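Local atomic coordinates of salicylic acid-binding protein 2 (Nicotiana tabacum, PDB entry 1XKL), a protein that hydrolyses methyl salicylate to salicylic acid and methanol, releasing the active signal for systemic acquired resistance in plant innate immunity. Residues A105-D110 with K211-E216; N123-A128 with E215-W220; L89-Y94 with G198-V203; E50-R53 with D57-L60; K24-A29 with K247-L252. One frame throughout, in Å; residues are numbered along the deposited sequence.

Contact 1 (A105-D110 with K211-E216). With STH (2-amino-4H-1,3-benzoxathiin-4-ol), chain E.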
# COMPACT_ATOMS: atom_id res chain seq x y z
N ALA A 105 -7.90 -32.20 -22.86
CA ALA A 105 -8.54 -32.11 -21.56
C ALA A 105 -9.31 -30.79 -21.51
O ALA A 105 -9.22 -30.03 -20.56
CB ALA A 105 -7.49 -32.15 -20.46
N ALA A 106 -10.08 -30.55 -22.57
CA ALA A 106 -10.85 -29.35 -22.73
C ALA A 106 -12.35 -29.53 -22.59
O ALA A 106 -12.86 -30.64 -22.34
CB ALA A 106 -10.56 -28.76 -24.11
N PHE A 107 -13.06 -28.42 -22.74
CA PHE A 107 -14.51 -28.42 -22.72
C PHE A 107 -14.84 -28.40 -24.20
O PHE A 107 -14.44 -27.48 -24.92
CB PHE A 107 -15.06 -27.16 -22.05
CG PHE A 107 -14.95 -27.17 -20.56
CD1 PHE A 107 -14.27 -26.15 -19.89
CD2 PHE A 107 -15.53 -28.19 -19.80
CE1 PHE A 107 -14.17 -26.14 -18.51
CE2 PHE A 107 -15.44 -28.19 -18.41
CZ PHE A 107 -14.75 -27.17 -17.76
N MSE A 108 -15.53 -29.43 -24.66
CA MSE A 108 -15.90 -29.55 -26.06
C MSE A 108 -17.41 -29.40 -26.20
O MSE A 108 -18.16 -30.27 -25.76
CB MSE A 108 -15.44 -30.91 -26.59
CG MSE A 108 -15.67 -31.13 -28.06
SE MSE A 108 -15.02 -32.86 -28.58
CE MSE A 108 -16.22 -33.92 -27.48
N PRO A 109 -17.86 -28.31 -26.83
CA PRO A 109 -19.29 -28.02 -27.03
C PRO A 109 -19.90 -28.84 -28.16
O PRO A 109 -19.23 -29.64 -28.80
CB PRO A 109 -19.31 -26.53 -27.40
CG PRO A 109 -17.85 -26.08 -27.36
CD PRO A 109 -17.04 -27.32 -27.53
N ASP A 110 -21.20 -28.62 -28.38
CA ASP A 110 -21.93 -29.26 -29.46
C ASP A 110 -22.85 -28.20 -30.07
O ASP A 110 -22.78 -27.03 -29.69
CB ASP A 110 -22.71 -30.51 -29.00
CG ASP A 110 -23.87 -30.22 -28.04
OD1 ASP A 110 -24.41 -31.20 -27.50
OD2 ASP A 110 -24.27 -29.05 -27.84
N LYS A 211 -7.11 -33.81 -12.54
CA LYS A 211 -7.93 -33.59 -11.35
C LYS A 211 -8.77 -32.32 -11.46
O LYS A 211 -9.63 -32.07 -10.61
CB LYS A 211 -7.07 -33.48 -10.09
CG LYS A 211 -6.57 -34.79 -9.50
CD LYS A 211 -6.26 -34.55 -8.03
CE LYS A 211 -5.82 -35.82 -7.33
NZ LYS A 211 -4.48 -36.28 -7.82
N GLY A 212 -8.53 -31.51 -12.49
CA GLY A 212 -9.31 -30.29 -12.64
C GLY A 212 -10.61 -30.62 -13.34
O GLY A 212 -11.71 -30.30 -12.89
N ILE A 213 -10.44 -31.26 -14.49
CA ILE A 213 -11.52 -31.73 -15.33
C ILE A 213 -11.19 -33.22 -15.36
O ILE A 213 -10.47 -33.69 -16.23
CB ILE A 213 -11.43 -31.16 -16.75
CG1 ILE A 213 -11.48 -29.63 -16.71
CG2 ILE A 213 -12.56 -31.71 -17.60
CD1 ILE A 213 -11.59 -28.97 -18.08
N PRO A 214 -11.71 -33.97 -14.37
CA PRO A 214 -11.48 -35.41 -14.24
C PRO A 214 -11.73 -36.23 -15.50
O PRO A 214 -12.53 -35.86 -16.36
CB PRO A 214 -12.38 -35.80 -13.07
CG PRO A 214 -13.41 -34.71 -13.01
CD PRO A 214 -12.63 -33.48 -13.33
N GLU A 215 -11.00 -37.34 -15.62
CA GLU A 215 -11.09 -38.24 -16.77
C GLU A 215 -12.52 -38.63 -17.07
O GLU A 215 -12.94 -38.66 -18.23
CB GLU A 215 -10.30 -39.52 -16.51
CG GLU A 215 -10.31 -40.47 -17.70
CD GLU A 215 -9.54 -41.75 -17.47
OE1 GLU A 215 -9.30 -42.48 -18.45
OE2 GLU A 215 -9.16 -42.03 -16.31
N GLU A 216 -13.27 -38.93 -16.02
CA GLU A 216 -14.66 -39.33 -16.17
C GLU A 216 -15.47 -38.32 -16.98
O GLU A 216 -16.23 -38.71 -17.86
CB GLU A 216 -15.31 -39.58 -14.81
CG GLU A 216 -15.03 -38.51 -13.74
CD GLU A 216 -13.84 -38.87 -12.86
OE1 GLU A 216 -12.73 -39.12 -13.41
OE2 GLU A 216 -14.00 -38.88 -11.61
C8 STH E . -11.09 -23.97 -17.21
O8 STH E . -12.23 -23.33 -17.61
C1 STH E . -11.10 -24.95 -16.09
C2 STH E . -9.84 -25.61 -15.69
C3 STH E . -9.84 -26.55 -14.61
C4 STH E . -11.06 -26.83 -13.91
C5 STH E . -12.28 -26.19 -14.28
C6 STH E . -12.30 -25.26 -15.34
C7 STH E . -8.67 -24.72 -17.63
O2 STH E . -8.62 -25.36 -16.37
N7 STH E . -7.46 -24.07 -17.82
S7 STH E . -9.90 -23.71 -17.90

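Contact 2 (N123-A128 with E215-W220)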
# COMPACT_ATOMS: atom_id res chain seq x y z
N ASN A 123 -20.10 -28.64 -13.97
CA ASN A 123 -20.42 -28.17 -12.63
C ASN A 123 -21.36 -29.09 -11.87
O ASN A 123 -21.26 -29.20 -10.65
CB ASN A 123 -21.03 -26.77 -12.70
CG ASN A 123 -20.03 -25.73 -13.16
OD1 ASN A 123 -18.98 -25.54 -12.54
ND2 ASN A 123 -20.35 -25.05 -14.25
N GLU A 124 -22.27 -29.74 -12.59
CA GLU A 124 -23.22 -30.64 -11.95
C GLU A 124 -22.56 -31.91 -11.44
O GLU A 124 -23.09 -32.57 -10.56
CB GLU A 124 -24.35 -30.99 -12.93
CG GLU A 124 -25.42 -29.91 -13.00
CD GLU A 124 -26.33 -30.07 -14.19
OE1 GLU A 124 -26.88 -31.17 -14.38
OE2 GLU A 124 -26.50 -29.08 -14.93
N ARG A 125 -21.41 -32.26 -12.00
CA ARG A 125 -20.72 -33.44 -11.50
C ARG A 125 -19.38 -33.08 -10.90
O ARG A 125 -18.45 -33.88 -10.90
CB ARG A 125 -20.56 -34.51 -12.59
CG ARG A 125 -20.05 -34.03 -13.91
CD ARG A 125 -21.13 -34.14 -14.97
NE ARG A 125 -21.62 -35.50 -15.11
CZ ARG A 125 -22.53 -35.87 -16.00
NH1 ARG A 125 -23.04 -34.97 -16.83
NH2 ARG A 125 -22.95 -37.14 -16.07
N THR A 126 -19.30 -31.85 -10.39
CA THR A 126 -18.10 -31.31 -9.76
C THR A 126 -18.48 -30.63 -8.44
O THR A 126 -19.11 -29.56 -8.44
CB THR A 126 -17.40 -30.27 -10.69
OG1 THR A 126 -16.67 -30.97 -11.71
CG2 THR A 126 -16.46 -29.37 -9.90
N PRO A 127 -18.10 -31.23 -7.30
CA PRO A 127 -18.42 -30.66 -5.99
C PRO A 127 -17.81 -29.29 -5.73
O PRO A 127 -16.69 -29.00 -6.15
CB PRO A 127 -17.92 -31.73 -5.02
CG PRO A 127 -16.80 -32.38 -5.77
CD PRO A 127 -17.36 -32.49 -7.17
N ALA A 128 -18.57 -28.44 -5.04
CA ALA A 128 -18.12 -27.09 -4.73
C ALA A 128 -16.80 -27.04 -3.97
O ALA A 128 -16.22 -25.96 -3.81
CB ALA A 128 -19.20 -26.35 -3.96
N GLU A 215 -11.00 -37.34 -15.62
CA GLU A 215 -11.09 -38.24 -16.77
C GLU A 215 -12.52 -38.63 -17.07
O GLU A 215 -12.94 -38.66 -18.23
CB GLU A 215 -10.30 -39.52 -16.51
CG GLU A 215 -10.31 -40.47 -17.70
CD GLU A 215 -9.54 -41.75 -17.47
OE1 GLU A 215 -9.30 -42.48 -18.45
OE2 GLU A 215 -9.16 -42.03 -16.31
N GLU A 216 -13.27 -38.93 -16.02
CA GLU A 216 -14.66 -39.33 -16.17
C GLU A 216 -15.47 -38.32 -16.98
O GLU A 216 -16.23 -38.71 -17.86
CB GLU A 216 -15.31 -39.58 -14.81
CG GLU A 216 -15.03 -38.51 -13.74
CD GLU A 216 -13.84 -38.87 -12.86
OE1 GLU A 216 -12.73 -39.12 -13.41
OE2 GLU A 216 -14.00 -38.88 -11.61
N PHE A 217 -15.29 -37.03 -16.68
CA PHE A 217 -16.04 -36.02 -17.41
C PHE A 217 -15.51 -35.88 -18.83
O PHE A 217 -16.25 -35.56 -19.76
CB PHE A 217 -15.97 -34.66 -16.71
CG PHE A 217 -16.81 -33.61 -17.38
CD1 PHE A 217 -18.19 -33.61 -17.25
CD2 PHE A 217 -16.21 -32.66 -18.20
CE1 PHE A 217 -18.97 -32.68 -17.94
CE2 PHE A 217 -16.98 -31.73 -18.89
CZ PHE A 217 -18.36 -31.74 -18.76
N GLN A 218 -14.21 -36.10 -19.00
CA GLN A 218 -13.61 -36.03 -20.31
C GLN A 218 -14.22 -37.15 -21.17
O GLN A 218 -14.64 -36.91 -22.30
CB GLN A 218 -12.09 -36.19 -20.22
CG GLN A 218 -11.36 -35.02 -19.57
CD GLN A 218 -9.86 -35.22 -19.55
OE1 GLN A 218 -9.27 -35.62 -20.55
NE2 GLN A 218 -9.23 -34.94 -18.42
N ARG A 219 -14.28 -38.36 -20.62
CA ARG A 219 -14.86 -39.49 -21.37
C ARG A 219 -16.36 -39.26 -21.55
O ARG A 219 -16.95 -39.74 -22.52
CB ARG A 219 -14.60 -40.81 -20.63
CG ARG A 219 -13.20 -40.93 -20.07
CD ARG A 219 -12.55 -42.28 -20.37
NE ARG A 219 -11.98 -42.32 -21.73
CZ ARG A 219 -10.69 -42.52 -21.99
NH1 ARG A 219 -10.27 -42.55 -23.25
NH2 ARG A 219 -9.82 -42.67 -21.00
N TRP A 220 -16.96 -38.54 -20.61
CA TRP A 220 -18.38 -38.25 -20.69
C TRP A 220 -18.66 -37.41 -21.93
O TRP A 220 -19.64 -37.64 -22.64
CB TRP A 220 -18.86 -37.49 -19.46
CG TRP A 220 -20.32 -37.22 -19.49
CD1 TRP A 220 -21.32 -38.05 -19.05
CD2 TRP A 220 -20.97 -36.08 -20.06
NE1 TRP A 220 -22.55 -37.49 -19.32
CE2 TRP A 220 -22.36 -36.28 -19.94
CE3 TRP A 220 -20.51 -34.90 -20.67
CZ2 TRP A 220 -23.30 -35.36 -20.41
CZ3 TRP A 220 -21.44 -33.98 -21.13
CH2 TRP A 220 -22.82 -34.21 -21.00

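Contact 3 (L89-Y94 with G198-V203)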
# COMPACT_ATOMS: atom_id res chain seq x y z
N LEU A 89 -15.79 -21.17 -31.62
CA LEU A 89 -16.12 -19.98 -32.38
C LEU A 89 -15.31 -19.94 -33.66
O LEU A 89 -15.80 -19.50 -34.70
CB LEU A 89 -15.87 -18.71 -31.56
CG LEU A 89 -16.92 -18.27 -30.54
CD1 LEU A 89 -16.98 -19.27 -29.39
CD2 LEU A 89 -16.57 -16.89 -30.02
N ALA A 90 -14.06 -20.39 -33.60
CA ALA A 90 -13.21 -20.38 -34.79
C ALA A 90 -13.71 -21.40 -35.81
O ALA A 90 -13.73 -21.12 -37.01
CB ALA A 90 -11.76 -20.69 -34.40
N MSE A 91 -14.11 -22.57 -35.32
CA MSE A 91 -14.64 -23.64 -36.17
C MSE A 91 -15.97 -23.20 -36.78
O MSE A 91 -16.30 -23.57 -37.90
CB MSE A 91 -14.86 -24.90 -35.33
CG MSE A 91 -13.59 -25.46 -34.72
SE MSE A 91 -13.81 -26.47 -33.08
CE MSE A 91 -14.64 -28.09 -33.79
N GLU A 92 -16.73 -22.40 -36.03
CA GLU A 92 -18.02 -21.94 -36.54
C GLU A 92 -17.85 -20.91 -37.65
O GLU A 92 -18.56 -20.94 -38.65
CB GLU A 92 -18.85 -21.33 -35.40
CG GLU A 92 -20.26 -20.88 -35.81
CD GLU A 92 -21.14 -22.03 -36.29
OE1 GLU A 92 -20.94 -23.17 -35.84
OE2 GLU A 92 -22.04 -21.78 -37.12
N LYS A 93 -16.88 -20.01 -37.47
CA LYS A 93 -16.63 -18.94 -38.44
C LYS A 93 -15.71 -19.29 -39.61
O LYS A 93 -15.88 -18.77 -40.71
CB LYS A 93 -16.07 -17.72 -37.72
CG LYS A 93 -17.09 -16.90 -36.96
CD LYS A 93 -17.92 -16.06 -37.93
CE LYS A 93 -18.96 -15.23 -37.19
NZ LYS A 93 -18.33 -14.23 -36.27
N TYR A 94 -14.72 -20.14 -39.37
CA TYR A 94 -13.76 -20.51 -40.40
C TYR A 94 -13.58 -22.03 -40.44
O TYR A 94 -12.47 -22.54 -40.29
CB TYR A 94 -12.41 -19.84 -40.11
CG TYR A 94 -12.50 -18.36 -39.86
CD1 TYR A 94 -12.52 -17.46 -40.93
CD2 TYR A 94 -12.61 -17.85 -38.57
CE1 TYR A 94 -12.64 -16.09 -40.72
CE2 TYR A 94 -12.74 -16.48 -38.35
CZ TYR A 94 -12.75 -15.61 -39.43
OH TYR A 94 -12.92 -14.25 -39.25
N GLY A 198 -19.82 -28.11 -36.55
CA GLY A 198 -19.85 -29.56 -36.68
C GLY A 198 -19.21 -30.16 -37.91
O GLY A 198 -18.99 -31.37 -37.95
N SER A 199 -18.90 -29.35 -38.92
CA SER A 199 -18.29 -29.85 -40.14
C SER A 199 -16.78 -30.05 -39.96
O SER A 199 -16.11 -30.52 -40.88
CB SER A 199 -18.53 -28.88 -41.30
OG SER A 199 -17.60 -27.82 -41.30
N VAL A 200 -16.26 -29.70 -38.79
CA VAL A 200 -14.83 -29.84 -38.50
C VAL A 200 -14.51 -31.10 -37.69
O VAL A 200 -15.19 -31.39 -36.71
CB VAL A 200 -14.31 -28.60 -37.72
CG1 VAL A 200 -12.81 -28.74 -37.47
CG2 VAL A 200 -14.60 -27.33 -38.50
N LYS A 201 -13.48 -31.85 -38.09
CA LYS A 201 -13.12 -33.06 -37.37
C LYS A 201 -12.61 -32.72 -35.97
O LYS A 201 -11.81 -31.79 -35.80
CB LYS A 201 -12.04 -33.85 -38.12
CG LYS A 201 -12.47 -34.25 -39.52
CD LYS A 201 -11.70 -35.44 -40.02
CE LYS A 201 -12.02 -35.70 -41.48
NZ LYS A 201 -13.49 -35.79 -41.71
N ARG A 202 -13.07 -33.48 -34.99
CA ARG A 202 -12.70 -33.27 -33.60
C ARG A 202 -11.90 -34.43 -33.03
O ARG A 202 -12.29 -35.60 -33.15
CB ARG A 202 -13.94 -33.08 -32.72
CG ARG A 202 -14.91 -32.00 -33.18
CD ARG A 202 -15.93 -31.68 -32.08
NE ARG A 202 -16.93 -32.73 -31.85
CZ ARG A 202 -18.09 -32.81 -32.49
NH1 ARG A 202 -18.42 -31.92 -33.41
NH2 ARG A 202 -18.94 -33.78 -32.19
N VAL A 203 -10.79 -34.10 -32.37
CA VAL A 203 -9.94 -35.09 -31.74
C VAL A 203 -9.86 -34.73 -30.26
O VAL A 203 -9.56 -33.58 -29.91
CB VAL A 203 -8.51 -35.07 -32.36
CG1 VAL A 203 -7.63 -36.12 -31.70
CG2 VAL A 203 -8.60 -35.32 -33.86

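Contact 4 (E50-R53 with D57-L60)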
# COMPACT_ATOMS: atom_id res chain seq x y z
N GLU A 50 -12.89 -7.60 -16.48
CA GLU A 50 -14.14 -6.85 -16.32
C GLU A 50 -14.60 -6.21 -17.63
O GLU A 50 -15.73 -5.71 -17.72
CB GLU A 50 -13.99 -5.76 -15.26
CG GLU A 50 -13.71 -6.26 -13.85
CD GLU A 50 -12.24 -6.57 -13.59
OE1 GLU A 50 -11.94 -7.06 -12.48
OE2 GLU A 50 -11.40 -6.33 -14.48
N GLU A 51 -13.74 -6.20 -18.64
CA GLU A 51 -14.10 -5.61 -19.92
C GLU A 51 -14.71 -6.65 -20.84
O GLU A 51 -15.20 -6.32 -21.92
CB GLU A 51 -12.85 -5.02 -20.60
CG GLU A 51 -12.18 -3.91 -19.81
CD GLU A 51 -10.85 -3.51 -20.41
OE1 GLU A 51 -10.81 -3.17 -21.61
OE2 GLU A 51 -9.84 -3.52 -19.68
N LEU A 52 -14.68 -7.91 -20.42
CA LEU A 52 -15.22 -8.99 -21.24
C LEU A 52 -16.54 -9.49 -20.67
O LEU A 52 -16.62 -9.85 -19.50
CB LEU A 52 -14.23 -10.15 -21.32
CG LEU A 52 -12.75 -9.82 -21.56
CD1 LEU A 52 -11.95 -11.11 -21.64
CD2 LEU A 52 -12.61 -9.02 -22.84
N ARG A 53 -17.57 -9.52 -21.50
CA ARG A 53 -18.85 -10.00 -21.01
C ARG A 53 -19.39 -11.19 -21.80
O ARG A 53 -20.38 -11.80 -21.39
CB ARG A 53 -19.85 -8.85 -20.97
CG ARG A 53 -19.73 -7.90 -22.14
CD ARG A 53 -20.37 -6.55 -21.82
NE ARG A 53 -19.41 -5.53 -21.38
CZ ARG A 53 -18.70 -5.58 -20.26
NH1 ARG A 53 -18.83 -6.59 -19.41
NH2 ARG A 53 -17.88 -4.58 -19.95
N ASP A 57 -15.91 -11.81 -26.95
CA ASP A 57 -14.94 -10.76 -26.61
C ASP A 57 -13.62 -11.40 -26.15
O ASP A 57 -12.54 -10.89 -26.42
CB ASP A 57 -15.43 -9.88 -25.46
CG ASP A 57 -16.71 -9.12 -25.78
OD1 ASP A 57 -16.99 -8.88 -26.97
OD2 ASP A 57 -17.42 -8.76 -24.82
N TYR A 58 -13.74 -12.51 -25.43
CA TYR A 58 -12.60 -13.24 -24.90
C TYR A 58 -11.80 -13.93 -26.01
O TYR A 58 -10.58 -14.04 -25.94
CB TYR A 58 -13.09 -14.26 -23.88
CG TYR A 58 -12.04 -15.17 -23.27
CD1 TYR A 58 -10.83 -14.66 -22.80
CD2 TYR A 58 -12.29 -16.54 -23.14
CE1 TYR A 58 -9.89 -15.50 -22.20
CE2 TYR A 58 -11.36 -17.38 -22.55
CZ TYR A 58 -10.17 -16.87 -22.08
OH TYR A 58 -9.26 -17.72 -21.48
N THR A 59 -12.50 -14.37 -27.06
CA THR A 59 -11.90 -15.08 -28.19
C THR A 59 -11.41 -14.17 -29.31
O THR A 59 -10.81 -14.63 -30.28
CB THR A 59 -12.92 -16.06 -28.80
OG1 THR A 59 -13.55 -16.81 -27.75
CG2 THR A 59 -12.23 -17.02 -29.76
N LEU A 60 -11.68 -12.87 -29.18
CA LEU A 60 -11.28 -11.91 -30.19
C LEU A 60 -9.90 -12.15 -30.81
O LEU A 60 -9.76 -12.21 -32.03
CB LEU A 60 -11.35 -10.50 -29.59
CG LEU A 60 -11.48 -9.33 -30.56
CD1 LEU A 60 -12.67 -9.57 -31.49
CD2 LEU A 60 -11.67 -8.03 -29.78

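Contact 5 (K24-A29 with K247-L252)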
# COMPACT_ATOMS: atom_id res chain seq x y z
N LYS A 24 5.80 -25.70 -27.72
CA LYS A 24 6.13 -24.91 -28.90
C LYS A 24 7.43 -25.30 -29.62
O LYS A 24 7.42 -25.53 -30.82
CB LYS A 24 6.15 -23.42 -28.55
CG LYS A 24 6.35 -22.48 -29.74
CD LYS A 24 6.02 -21.03 -29.35
CE LYS A 24 6.40 -20.03 -30.45
NZ LYS A 24 5.73 -20.31 -31.74
N PRO A 25 8.56 -25.36 -28.89
CA PRO A 25 9.85 -25.72 -29.50
C PRO A 25 9.79 -27.10 -30.17
O PRO A 25 10.38 -27.31 -31.23
CB PRO A 25 10.81 -25.73 -28.31
CG PRO A 25 10.18 -24.79 -27.35
CD PRO A 25 8.72 -25.08 -27.46
N LEU A 26 9.08 -28.03 -29.54
CA LEU A 26 8.95 -29.39 -30.08
C LEU A 26 8.29 -29.42 -31.44
O LEU A 26 8.74 -30.12 -32.34
CB LEU A 26 8.17 -30.26 -29.11
CG LEU A 26 8.95 -30.98 -28.01
CD1 LEU A 26 10.25 -30.28 -27.69
CD2 LEU A 26 8.05 -31.12 -26.80
N LEU A 27 7.20 -28.68 -31.58
CA LEU A 27 6.47 -28.63 -32.83
C LEU A 27 7.31 -27.93 -33.91
O LEU A 27 7.32 -28.36 -35.07
CB LEU A 27 5.14 -27.90 -32.65
CG LEU A 27 4.11 -28.61 -31.76
CD1 LEU A 27 2.89 -27.72 -31.58
CD2 LEU A 27 3.72 -29.94 -32.39
N GLU A 28 8.01 -26.87 -33.53
CA GLU A 28 8.84 -26.14 -34.48
C GLU A 28 10.02 -27.01 -34.88
O GLU A 28 10.46 -26.98 -36.03
CB GLU A 28 9.33 -24.83 -33.86
CG GLU A 28 8.20 -23.96 -33.32
CD GLU A 28 8.64 -22.56 -32.94
OE1 GLU A 28 9.68 -22.43 -32.24
OE2 GLU A 28 7.95 -21.59 -33.32
N ALA A 29 10.54 -27.79 -33.94
CA ALA A 29 11.66 -28.67 -34.25
C ALA A 29 11.23 -29.65 -35.34
O ALA A 29 12.05 -30.08 -36.16
CB ALA A 29 12.09 -29.43 -33.01
N LYS A 247 5.11 -36.38 -25.16
CA LYS A 247 4.02 -37.30 -25.52
C LYS A 247 2.94 -36.53 -26.28
O LYS A 247 2.40 -37.02 -27.27
CB LYS A 247 3.42 -37.95 -24.27
CG LYS A 247 4.26 -39.09 -23.72
CD LYS A 247 3.63 -39.68 -22.48
CE LYS A 247 4.53 -40.74 -21.87
NZ LYS A 247 3.99 -41.27 -20.59
N LEU A 248 2.64 -35.32 -25.81
CA LEU A 248 1.62 -34.49 -26.44
C LEU A 248 2.07 -34.11 -27.85
O LEU A 248 1.27 -34.10 -28.79
CB LEU A 248 1.40 -33.21 -25.63
CG LEU A 248 0.01 -32.56 -25.62
CD1 LEU A 248 0.13 -31.14 -25.07
CD2 LEU A 248 -0.60 -32.54 -27.01
N CYS A 249 3.34 -33.77 -28.00
CA CYS A 249 3.86 -33.39 -29.32
C CYS A 249 3.71 -34.55 -30.30
O CYS A 249 3.29 -34.35 -31.44
CB CYS A 249 5.33 -32.97 -29.22
SG CYS A 249 6.12 -32.57 -30.82
N ALA A 250 4.07 -35.75 -29.87
CA ALA A 250 3.96 -36.91 -30.75
C ALA A 250 2.51 -37.11 -31.19
O ALA A 250 2.24 -37.41 -32.35
CB ALA A 250 4.50 -38.15 -30.06
N SER A 251 1.58 -36.93 -30.26
CA SER A 251 0.16 -37.09 -30.57
C SER A 251 -0.28 -36.04 -31.58
O SER A 251 -1.01 -36.35 -32.53
CB SER A 251 -0.68 -36.97 -29.29
OG SER A 251 -0.30 -37.95 -28.34
N LEU A 252 0.15 -34.80 -31.40
CA LEU A 252 -0.22 -33.74 -32.33
C LEU A 252 0.38 -33.96 -33.71
O LEU A 252 -0.27 -33.71 -34.72
CB LEU A 252 0.21 -32.37 -31.80
CG LEU A 252 -0.56 -31.89 -30.56
CD1 LEU A 252 -0.05 -30.52 -30.12
CD2 LEU A 252 -2.05 -31.83 -30.88

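Contact 1 (A105-D110 with K211-E216)
The delta methyl of Ile213 sits over one face of the Phe107 ring. Ile213 CD1 lies 3.9 Å from the ring centroid, 20° off the ring normal, a CH-pi contact shifted toward the rim. The closest ring atom is Phe107 CZ, 3.7 Å from Ile213 CD1. The same methyl also packs on the backbone, with Ile213 CD1 3.6 Å from Ala105 O. Ile213 CG1 lies anti to its own carbonyl carbon (chi1 -59°), and the extended branch carries CD1 across to the ring. Both side chains also line the ligand pocket. The hydroxyl of the bound benzoxathiin, STH O8, meets the ring edge in plane, 3.5 Å from Phe107 CE1. Ile213 CG1 lies 4.0 Å from STH C4. Asp210 of the charge relay system accepts bonds from the backbone N of Gly212 and of Ile213, which probably helps hold the 211-213 backbone beside the charge relay. The loop 105-110 follows strand 98-104, and Phe107 packs on Val118 and Leu119 of helix 117-124 and on Phe217 of helix 215-225.

Contact 2 (N123-A128 with E215-W220)
This is a partly buried cation-pi contact between the C-terminal end of helix 117-124 and the first turns of helix 215-225. Arg125, the first residue to leave the helical conformation, reaches across to Phe217 and Trp220. Its guanidinium lies over one face of the indole. Arg125 CZ is 3.9 Å from the centroid of the five-membered ring of Trp220, 18° off the ring normal. The two planes are tilted by 48°, so the groups do not stack flat. Arg125 NH1 comes closest at the ring fusion, 3.4 Å from Trp220 CE2, a carbon shared by both rings. Bends at chi2 and chi3 turn the chain toward the tryptophan. Midway along it, Arg125 CD meets the edge of the Phe217 ring, 3.8 Å from Phe217 CD1. Gln121 of helix 117-124 touches both aromatic side chains. Arg125 NH2 and Trp220 NE1 are 3.3 Å apart, but both are donors and form no bond. The attraction therefore probably rests on the positive charge above the indole pi cloud, with the aliphatic part of the arginine adding apolar packing.

Contact 3 (L89-Y94 with G198-V203)
The contact belongs to the alpha/beta hydrolase core, where helix 83-93, the helix behind the nucleophile Ser81, packs near the start of strand 202-207. Its centre is the selenomethionine Met91. The terminal methyl does most of the touching. Met91 CE lies 4.0 Å from Val200 CB, and it is also 4.0 Å from Arg202 CG. The methyl thus rests against a valine and the aliphatic part of an arginine two residues further on. The side chains of Met91 and Arg202 meet at about a right angle. The chain of Met91 runs extended through chi2 and then bends at chi3 (72°), which turns CE back toward Val200. Nearer the helix, Val200 CG2 packs against Met91 CB at 4.0 Å. Val200 CG2, anti to its carbonyl carbon, is the branch turned to the helix. The polar end of Arg202 has its own partner: Arg202 NH2 bonds Gly226 O. All the packing across these segments is apolar. Met91 also touches Ile98, Ala101 and Phe103, and Val200 touches Ile98, so strand 98-104 forms part of the same apolar cluster. Strands 98-104 and 202-207 are parallel neighbours in the central sheet. The helix that follows the nucleophile elbow thus packs against the parallel central sheet, as in alpha/beta hydrolases.

Contact 4 (E50-R53 with D57-L60)
Leu52 spreads its two methyls over the start of helix 55-67, one on Tyr58 and one on Asp57. Leu52 CD1 is 3.9 Å from Tyr58 CD1 and approaches the ring obliquely. Leu52 CD1 is also 3.9 Å from Tyr58 CA, so the methyl sits in the corner between ring and helix backbone. Leu52 CD2 packs on the beta carbon of the aspartate, 3.9 Å from Asp57 CB. The Leu52 and Asp57 side chains run past each other in opposite directions. The Tyr58 side chain leaves anti to its backbone nitrogen (chi1 177°), which carries the far end of the ring away from Leu52; the ring also meets that of Phe182, the planes about 30° apart. The carboxylate of Asp57 faces the loop backbone instead. Arg53 N points almost straight at Asp57 OD2, with an N-H...O angle of 172°, but the bond is long at 3.4 Å and weak. Arg53 CG also touches Asp57 OD2 at 3.6 Å. The guanidinium takes another course. Arg53 NH2 bonds Glu50 O at 3.3 Å, in the plane of that carbonyl, which folds the arginine back over its own turn. Leu52 O is held by the hydroxyl of Tyr139. The carboxylate of Asp57 and the guanidinium of Arg53 do not touch. Any attraction between them is therefore probably long-range, while the close contact combines apolar leucine packing with one weak backbone-to-carboxylate bond.

Contact 5 (K24-A29 with K247-L252)
Helices 24-29 and 247-252 run roughly the same way, their axes 9.7 Å apart at closest approach and crossing at -41°. Cys249 points into the interface, with SG anti to its backbone N (chi1 177°). Leu26 and Leu27 receive it. Its thiol sulfur lies against the root of one leucine, with Cys249 SG 3.5 Å from Leu26 CB. A delta methyl of the next leucine meets the same sulfur, with Leu27 CD2 3.9 Å from Cys249 SG. Leu27 CD2 also lies near the following turn, 4.3 Å from Leu252 CB. Leu26 CD2 reaches the base of the cysteine, 4.1 Å from Cys249 CB. The contact is thus apolar and mostly buried. Leu27 also touches Leu253, a salicylate-binding residue. Within the first helix, Lys24 NZ and Glu28 OE2 form a salt bridge one turn apart. Beneath the pair lies the central sheet: Leu27 rests on Val34 of strand 33-36, while Leu248 and Leu252 rest on Leu104 and Val102 of strand 98-104.

In the fold
Contacts 1 and 2 are close neighbours, their centres 7 Å apart. They share Glu215 and Glu216 of helix 215-225, and Phe107 CE2 packs on Phe217 CE2 at 3.9 Å. Contact 1 lines the ligand pocket beside Asp210 and His238. Contact 2 stands behind it, with the Phe217 side chain about 9 Å from the bound ligand. Contact 3 joins contact 1 where Met108 SE packs on Arg202 NE at 3.8 Å. It also meets contact 4, through Leu89 CD2 and Thr59 OG1. In contact 4, the Tyr58 side chain is about 7 Å from the ligand. Contact 5 encloses the other four along the sequence, and its centre lies about 30 Å from that of contact 4.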